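PDB 1T5O: putative methylthioribose-1-phosphate isomerase from Archaeoglobus fulgidus, which probably interconverts 5-methylthioribose 1-phosphate and 5-methylthioribulose 1-phosphate, an aldose-ketose isomerisation of the methionine salvage pathway. Local coordinates for residues I6-L12 with Y56-L60; I281-P285 with Y305-P311. One frame throughout, in Å; residues are numbered along the deposited sequence.

Contact 1 (I6-L12 with Y56-L60); sequences IFWDDGL and YGIAL
The axes of residues 56-60 and strand 6-8 come within 10.4 Å, with N-to-C directions 36° apart, and Y56 reaches across to strand 6-8 and to L12 beyond the turn. The backbones come nearest where L12 begins the next strand, its CA 6.8 Å from that of Y56. CG of Y56 lies opposite its own carbonyl carbon (chi1 -77°), which sends the ring out from the helix between I6 and W8. I6 brings CG1 to within 4.0 Å of Y56 CD2, while CE3 of the W8 indole lies 3.9 Å from Y56 CD1 on the other flank of the phenol. The backbone of F7 lies over one face of that ring. Farther along, the indole of W8 turns its edge to the backbone at L60 CA and approaches A59 CB obliquely; G11 N and L12 N lie over one of its faces, toward the rim. L12 CD1 completes the apolar patch, 3.8 Å from Y56 CB and 4.0 Å from L60 CD2. Helix 111-141 adds L119 against W8 and A122 against Y56. The side-chain contacts are apolar, and polarity enters through solvent: one water donates to I6 O and bonds Y56 OH at 2.8 Å, in the phenol plane. A second joins the hydroxyl to W8 N, weakly. The phenol can therefore lie buried while water serves its oxygen, linking the tyrosine to the strand backbone.

Contact 2 (I281-P285 with Y305-P311); sequences IEERP and YNPAFDP
The carboxylate of E283 grips the backbone at N306: its OE1 accepts a nearly straight hydrogen bond, 2.8 Å, from N306 N, through the syn lone pair. A bend at chi2 (-73°) folds the chain back to bring the carboxylate there, and it also carries OE2 to 3.2 Å from Y305 CE1. P307 CD in turn rests over the centre of the Y305 ring. On both sides of E283 the main chains are tied, by R284 N to N306 O at 2.9 Å and by A308 N to E282 O, the latter meeting its carbonyl almost end on. These two bonds form a single beta bridge pairing E283 with P307. The amide of N306 adds a weak bond from ND2 to P285 O, and ND2 also bonds E288 in helix 287-290. The guanidinium of R284 lies flat on A308, whose CB sits 3.3 Å above its plane, over the centre. That plane is held by a salt bridge from NH2 to E282 OE2 at 2.6 Å, and it stands 82° to the ring of F309. I281 sets CG2 against P307 CB and CD1 4.1 Å from P311 CD; its CG2 also lies 3.5 Å from F309 O, which, like F309 N, is buried without a polar partner in the model. F309 also packs on D234, the predicted proton donor, so this contact borders the probable active site. Beyond it, strand 309-313 pairs with strand 240-244, whose F242 touches I281 and P311; the carboxylate of D310 accepts bonds from the backbone N of G246 and of Y248, while I219 and M216 of the second subunit pack against I281 and P307.

From the N terminus, strand 6-8 enters contact 1 almost at once, and helix 47-61 closes it after 43 intervening residues, joining the small antiparallel sheet of strands 6-8, 12-15 and 26-29 to the N-terminal helices. The chain then passes through most of the mixed seven-strand sheet before contact 2 opens at 281-285. That contact closes a shorter loop of 19 residues, including helix 287-290, and brings the chain back to strand 309-313 beside strand 240-244. The two loops lie in series, neither nested nor crossed. The centres of contact 1 and contact 2 lie about 32 Å apart, on opposite sides of the chain's centre, and only contact 2 meets the second subunit.

Contact 1 (I6-L12 with Y56-L60)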
loop_
_atom_site.group_PDB
_atom_site.type_symbol
_atom_site.label_atom_id
_atom_site.label_comp_id
_atom_site.label_asym_id
_atom_site.label_seq_id
_atom_site.Cartn_x
_atom_site.Cartn_y
_atom_site.Cartn_z
ATOM N N ILE A 6 -14.966 21.990 -10.816
ATOM C CA ILE A 6 -15.883 21.975 -11.949
ATOM C C ILE A 6 -16.713 23.250 -11.804
ATOM O O ILE A 6 -17.181 23.577 -10.701
ATOM C CB ILE A 6 -16.789 20.713 -11.935
ATOM C CG1 ILE A 6 -17.788 20.776 -13.089
ATOM C CG2 ILE A 6 -17.545 20.597 -10.604
ATOM C CD1 ILE A 6 -18.622 19.518 -13.207
ATOM N N PHE A 7 -16.866 23.991 -12.904
ATOM C CA PHE A 7 -17.609 25.245 -12.864
ATOM C C PHE A 7 -18.121 25.702 -14.241
ATOM O O PHE A 7 -17.864 25.071 -15.265
ATOM C CB PHE A 7 -16.713 26.335 -12.263
ATOM C CG PHE A 7 -15.372 26.443 -12.941
ATOM C CD1 PHE A 7 -14.369 25.507 -12.684
ATOM C CD2 PHE A 7 -15.123 27.452 -13.864
ATOM C CE1 PHE A 7 -13.144 25.571 -13.333
ATOM C CE2 PHE A 7 -13.900 27.528 -14.520
ATOM C CZ PHE A 7 -12.907 26.586 -14.254
ATOM N N TRP A 8 -18.856 26.806 -14.252
ATOM C CA TRP A 8 -19.377 27.346 -15.501
ATOM C C TRP A 8 -18.721 28.689 -15.777
ATOM O O TRP A 8 -18.732 29.588 -14.940
ATOM C CB TRP A 8 -20.889 27.525 -15.434
ATOM C CG TRP A 8 -21.492 27.770 -16.788
ATOM C CD1 TRP A 8 -21.610 28.974 -17.447
ATOM C CD2 TRP A 8 -22.029 26.776 -17.667
ATOM N NE1 TRP A 8 -22.191 28.778 -18.682
ATOM C CE2 TRP A 8 -22.460 27.439 -18.842
ATOM C CE3 TRP A 8 -22.189 25.382 -17.577
ATOM C CZ2 TRP A 8 -23.043 26.757 -19.917
ATOM C CZ3 TRP A 8 -22.768 24.704 -18.647
ATOM C CH2 TRP A 8 -23.187 25.397 -19.805
ATOM N N ASP A 9 -18.132 28.803 -16.952
ATOM C CA ASP A 9 -17.448 30.016 -17.377
ATOM C C ASP A 9 -17.524 29.924 -18.886
ATOM O O ASP A 9 -16.600 29.427 -19.537
ATOM C CB ASP A 9 -15.992 29.980 -16.937
ATOM C CG ASP A 9 -15.612 31.172 -16.098
ATOM O OD1 ASP A 9 -16.283 31.413 -15.064
ATOM O OD2 ASP A 9 -14.634 31.863 -16.467
ATOM N N ASP A 10 -18.641 30.392 -19.430
ATOM C CA ASP A 10 -18.885 30.325 -20.867
ATOM C C ASP A 10 -18.797 28.858 -21.253
ATOM O O ASP A 10 -18.117 28.488 -22.208
ATOM C CB ASP A 10 -17.851 31.139 -21.650
ATOM C CG ASP A 10 -17.864 32.611 -21.280
ATOM O OD1 ASP A 10 -18.937 33.129 -20.894
ATOM O OD2 ASP A 10 -16.796 33.255 -21.391
ATOM N N GLY A 11 -19.484 28.020 -20.483
ATOM C CA GLY A 11 -19.467 26.601 -20.754
ATOM C C GLY A 11 -18.950 25.827 -19.564
ATOM O O GLY A 11 -18.328 26.401 -18.663
ATOM N N LEU A 12 -19.203 24.521 -19.573
ATOM C CA LEU A 12 -18.784 23.638 -18.490
ATOM C C LEU A 12 -17.275 23.413 -18.473
ATOM O O LEU A 12 -16.714 22.860 -19.422
ATOM C CB LEU A 12 -19.493 22.291 -18.622
ATOM C CG LEU A 12 -19.665 21.443 -17.358
ATOM C CD1 LEU A 12 -20.461 20.175 -17.704
ATOM C CD2 LEU A 12 -18.300 21.094 -16.764
ATOM N N TYR A 56 -24.833 20.549 -14.137
ATOM C CA TYR A 56 -24.282 21.332 -15.240
ATOM C C TYR A 56 -24.531 20.566 -16.529
ATOM O O TYR A 56 -24.618 21.162 -17.604
ATOM C CB TYR A 56 -22.781 21.565 -15.068
ATOM C CG TYR A 56 -22.438 22.629 -14.047
ATOM C CD1 TYR A 56 -23.026 23.897 -14.102
ATOM C CD2 TYR A 56 -21.487 22.391 -13.064
ATOM C CE1 TYR A 56 -22.661 24.904 -13.194
ATOM C CE2 TYR A 56 -21.110 23.379 -12.159
ATOM C CZ TYR A 56 -21.693 24.628 -12.225
ATOM O OH TYR A 56 -21.310 25.596 -11.326
ATOM N N GLY A 57 -24.642 19.240 -16.407
ATOM C CA GLY A 57 -24.889 18.409 -17.573
ATOM C C GLY A 57 -26.173 18.833 -18.262
ATOM O O GLY A 57 -26.211 18.958 -19.485
ATOM N N ILE A 58 -27.222 19.052 -17.464
ATOM C CA ILE A 58 -28.534 19.472 -17.959
ATOM C C ILE A 58 -28.451 20.881 -18.554
ATOM O O ILE A 58 -29.070 21.158 -19.580
ATOM C CB ILE A 58 -29.594 19.447 -16.808
ATOM C CG1 ILE A 58 -29.729 18.024 -16.244
ATOM C CG2 ILE A 58 -30.936 20.008 -17.289
ATOM C CD1 ILE A 58 -30.014 16.920 -17.286
ATOM N N ALA A 59 -27.696 21.776 -17.909
ATOM C CA ALA A 59 -27.541 23.135 -18.428
ATOM C C ALA A 59 -26.804 23.027 -19.761
ATOM O O ALA A 59 -27.092 23.746 -20.725
ATOM C CB ALA A 59 -26.745 23.989 -17.459
ATOM N N LEU A 60 -25.852 22.108 -19.810
ATOM C CA LEU A 60 -25.084 21.880 -21.019
ATOM C C LEU A 60 -25.996 21.316 -22.111
ATOM O O LEU A 60 -26.058 21.839 -23.216
ATOM C CB LEU A 60 -23.933 20.903 -20.737
ATOM C CG LEU A 60 -23.035 20.489 -21.913
ATOM C CD1 LEU A 60 -22.506 21.733 -22.640
ATOM C CD2 LEU A 60 -21.881 19.644 -21.397
HETATM O O HOH W 1 -19.060 25.348 -9.652
HETATM O O HOH W 2 -20.143 28.551 -11.661
#

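Contact 2 (I281-P285 with Y305-P311)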
loop_
_atom_site.group_PDB
_atom_site.type_symbol
_atom_site.label_atom_id
_atom_site.label_comp_id
_atom_site.label_asym_id
_atom_site.label_seq_id
_atom_site.Cartn_x
_atom_site.Cartn_y
_atom_site.Cartn_z
ATOM N N ILE A 281 -20.179 -4.340 -0.965
ATOM C CA ILE A 281 -18.953 -3.684 -1.422
ATOM C C ILE A 281 -18.519 -4.265 -2.755
ATOM O O ILE A 281 -18.228 -5.447 -2.876
ATOM C CB ILE A 281 -17.788 -3.834 -0.405
ATOM C CG1 ILE A 281 -18.113 -3.069 0.891
ATOM C CG2 ILE A 281 -16.473 -3.292 -1.034
ATOM C CD1 ILE A 281 -17.249 -3.504 2.090
ATOM N N GLU A 282 -18.470 -3.405 -3.752
ATOM C CA GLU A 282 -18.072 -3.782 -5.097
ATOM C C GLU A 282 -16.569 -4.023 -5.221
ATOM O O GLU A 282 -15.767 -3.429 -4.508
ATOM C CB GLU A 282 -18.498 -2.666 -6.051
ATOM C CG GLU A 282 -18.374 -1.273 -5.406
ATOM C CD GLU A 282 -19.366 -0.242 -5.980
ATOM O OE1 GLU A 282 -20.545 -0.607 -6.235
ATOM O OE2 GLU A 282 -18.972 0.935 -6.161
ATOM N N GLU A 283 -16.200 -4.896 -6.147
ATOM C CA GLU A 283 -14.815 -5.213 -6.433
ATOM C C GLU A 283 -14.405 -4.288 -7.577
ATOM O O GLU A 283 -15.206 -4.053 -8.461
ATOM C CB GLU A 283 -14.703 -6.649 -6.925
ATOM C CG GLU A 283 -14.553 -7.697 -5.853
ATOM C CD GLU A 283 -13.187 -7.661 -5.246
ATOM O OE1 GLU A 283 -12.198 -8.024 -5.934
ATOM O OE2 GLU A 283 -13.112 -7.250 -4.074
ATOM N N ARG A 284 -13.171 -3.785 -7.554
ATOM C CA ARG A 284 -12.642 -2.924 -8.613
ATOM C C ARG A 284 -11.784 -3.803 -9.520
ATOM O O ARG A 284 -11.379 -4.898 -9.125
ATOM C CB ARG A 284 -11.808 -1.776 -8.027
ATOM C CG ARG A 284 -12.650 -0.702 -7.296
ATOM C CD ARG A 284 -13.699 -0.036 -8.200
ATOM N NE ARG A 284 -14.550 0.938 -7.494
ATOM C CZ ARG A 284 -15.851 0.772 -7.213
ATOM N NH1 ARG A 284 -16.490 -0.337 -7.573
ATOM N NH2 ARG A 284 -16.523 1.723 -6.575
ATOM N N PRO A 285 -11.491 -3.339 -10.745
ATOM C CA PRO A 285 -10.687 -4.092 -11.722
ATOM C C PRO A 285 -9.399 -4.703 -11.164
ATOM O O PRO A 285 -8.598 -4.017 -10.546
ATOM C CB PRO A 285 -10.390 -3.048 -12.801
ATOM C CG PRO A 285 -11.629 -2.174 -12.755
ATOM C CD PRO A 285 -11.803 -1.987 -11.257
ATOM N N TYR A 305 -7.964 -9.730 -4.866
ATOM C CA TYR A 305 -9.139 -9.353 -4.080
ATOM C C TYR A 305 -8.944 -7.846 -4.000
ATOM O O TYR A 305 -7.955 -7.362 -3.408
ATOM C CB TYR A 305 -9.111 -9.995 -2.692
ATOM C CG TYR A 305 -10.235 -9.518 -1.813
ATOM C CD1 TYR A 305 -11.568 -9.581 -2.247
ATOM C CD2 TYR A 305 -9.973 -8.957 -0.567
ATOM C CE1 TYR A 305 -12.618 -9.082 -1.447
ATOM C CE2 TYR A 305 -11.007 -8.459 0.234
ATOM C CZ TYR A 305 -12.310 -8.526 -0.215
ATOM O OH TYR A 305 -13.293 -8.009 0.563
ATOM N N ASN A 306 -9.853 -7.089 -4.612
ATOM C CA ASN A 306 -9.721 -5.626 -4.681
ATOM C C ASN A 306 -11.003 -4.864 -4.300
ATOM O O ASN A 306 -11.577 -4.157 -5.124
ATOM C CB ASN A 306 -9.263 -5.263 -6.128
ATOM C CG ASN A 306 -8.863 -3.794 -6.308
ATOM O OD1 ASN A 306 -8.514 -3.095 -5.359
ATOM N ND2 ASN A 306 -8.899 -3.326 -7.560
ATOM N N PRO A 307 -11.479 -5.013 -3.045
ATOM C CA PRO A 307 -12.697 -4.298 -2.632
ATOM C C PRO A 307 -12.508 -2.785 -2.759
ATOM O O PRO A 307 -11.418 -2.270 -2.515
ATOM C CB PRO A 307 -12.880 -4.726 -1.181
ATOM C CG PRO A 307 -11.398 -4.897 -0.715
ATOM C CD PRO A 307 -10.806 -5.649 -1.892
ATOM N N ALA A 308 -13.572 -2.071 -3.110
ATOM C CA ALA A 308 -13.474 -0.621 -3.297
ATOM C C ALA A 308 -13.485 0.164 -1.990
ATOM O O ALA A 308 -12.901 1.246 -1.907
ATOM C CB ALA A 308 -14.629 -0.122 -4.221
ATOM N N PHE A 309 -14.160 -0.372 -0.983
ATOM C CA PHE A 309 -14.267 0.292 0.310
ATOM C C PHE A 309 -14.178 -0.722 1.425
ATOM O O PHE A 309 -14.200 -1.931 1.191
ATOM C CB PHE A 309 -15.665 0.933 0.487
ATOM C CG PHE A 309 -16.132 1.762 -0.682
ATOM C CD1 PHE A 309 -16.954 1.210 -1.652
ATOM C CD2 PHE A 309 -15.746 3.092 -0.801
ATOM C CE1 PHE A 309 -17.389 1.970 -2.733
ATOM C CE2 PHE A 309 -16.170 3.863 -1.872
ATOM C CZ PHE A 309 -16.995 3.304 -2.845
ATOM N N ASP A 310 -14.110 -0.209 2.651
ATOM C CA ASP A 310 -14.210 -1.048 3.824
ATOM C C ASP A 310 -15.085 -0.309 4.836
ATOM O O ASP A 310 -15.306 0.894 4.719
ATOM C CB ASP A 310 -12.844 -1.466 4.447
ATOM C CG ASP A 310 -11.906 -0.298 4.806
ATOM O OD1 ASP A 310 -12.331 0.841 5.105
ATOM O OD2 ASP A 310 -10.683 -0.576 4.831
ATOM N N PRO A 311 -15.652 -1.033 5.799
ATOM C CA PRO A 311 -16.493 -0.410 6.818
ATOM C C PRO A 311 -15.673 -0.176 8.093
ATOM O O PRO A 311 -14.989 -1.072 8.570
ATOM C CB PRO A 311 -17.606 -1.429 7.036
ATOM C CG PRO A 311 -16.958 -2.797 6.662
ATOM C CD PRO A 311 -15.742 -2.509 5.814
#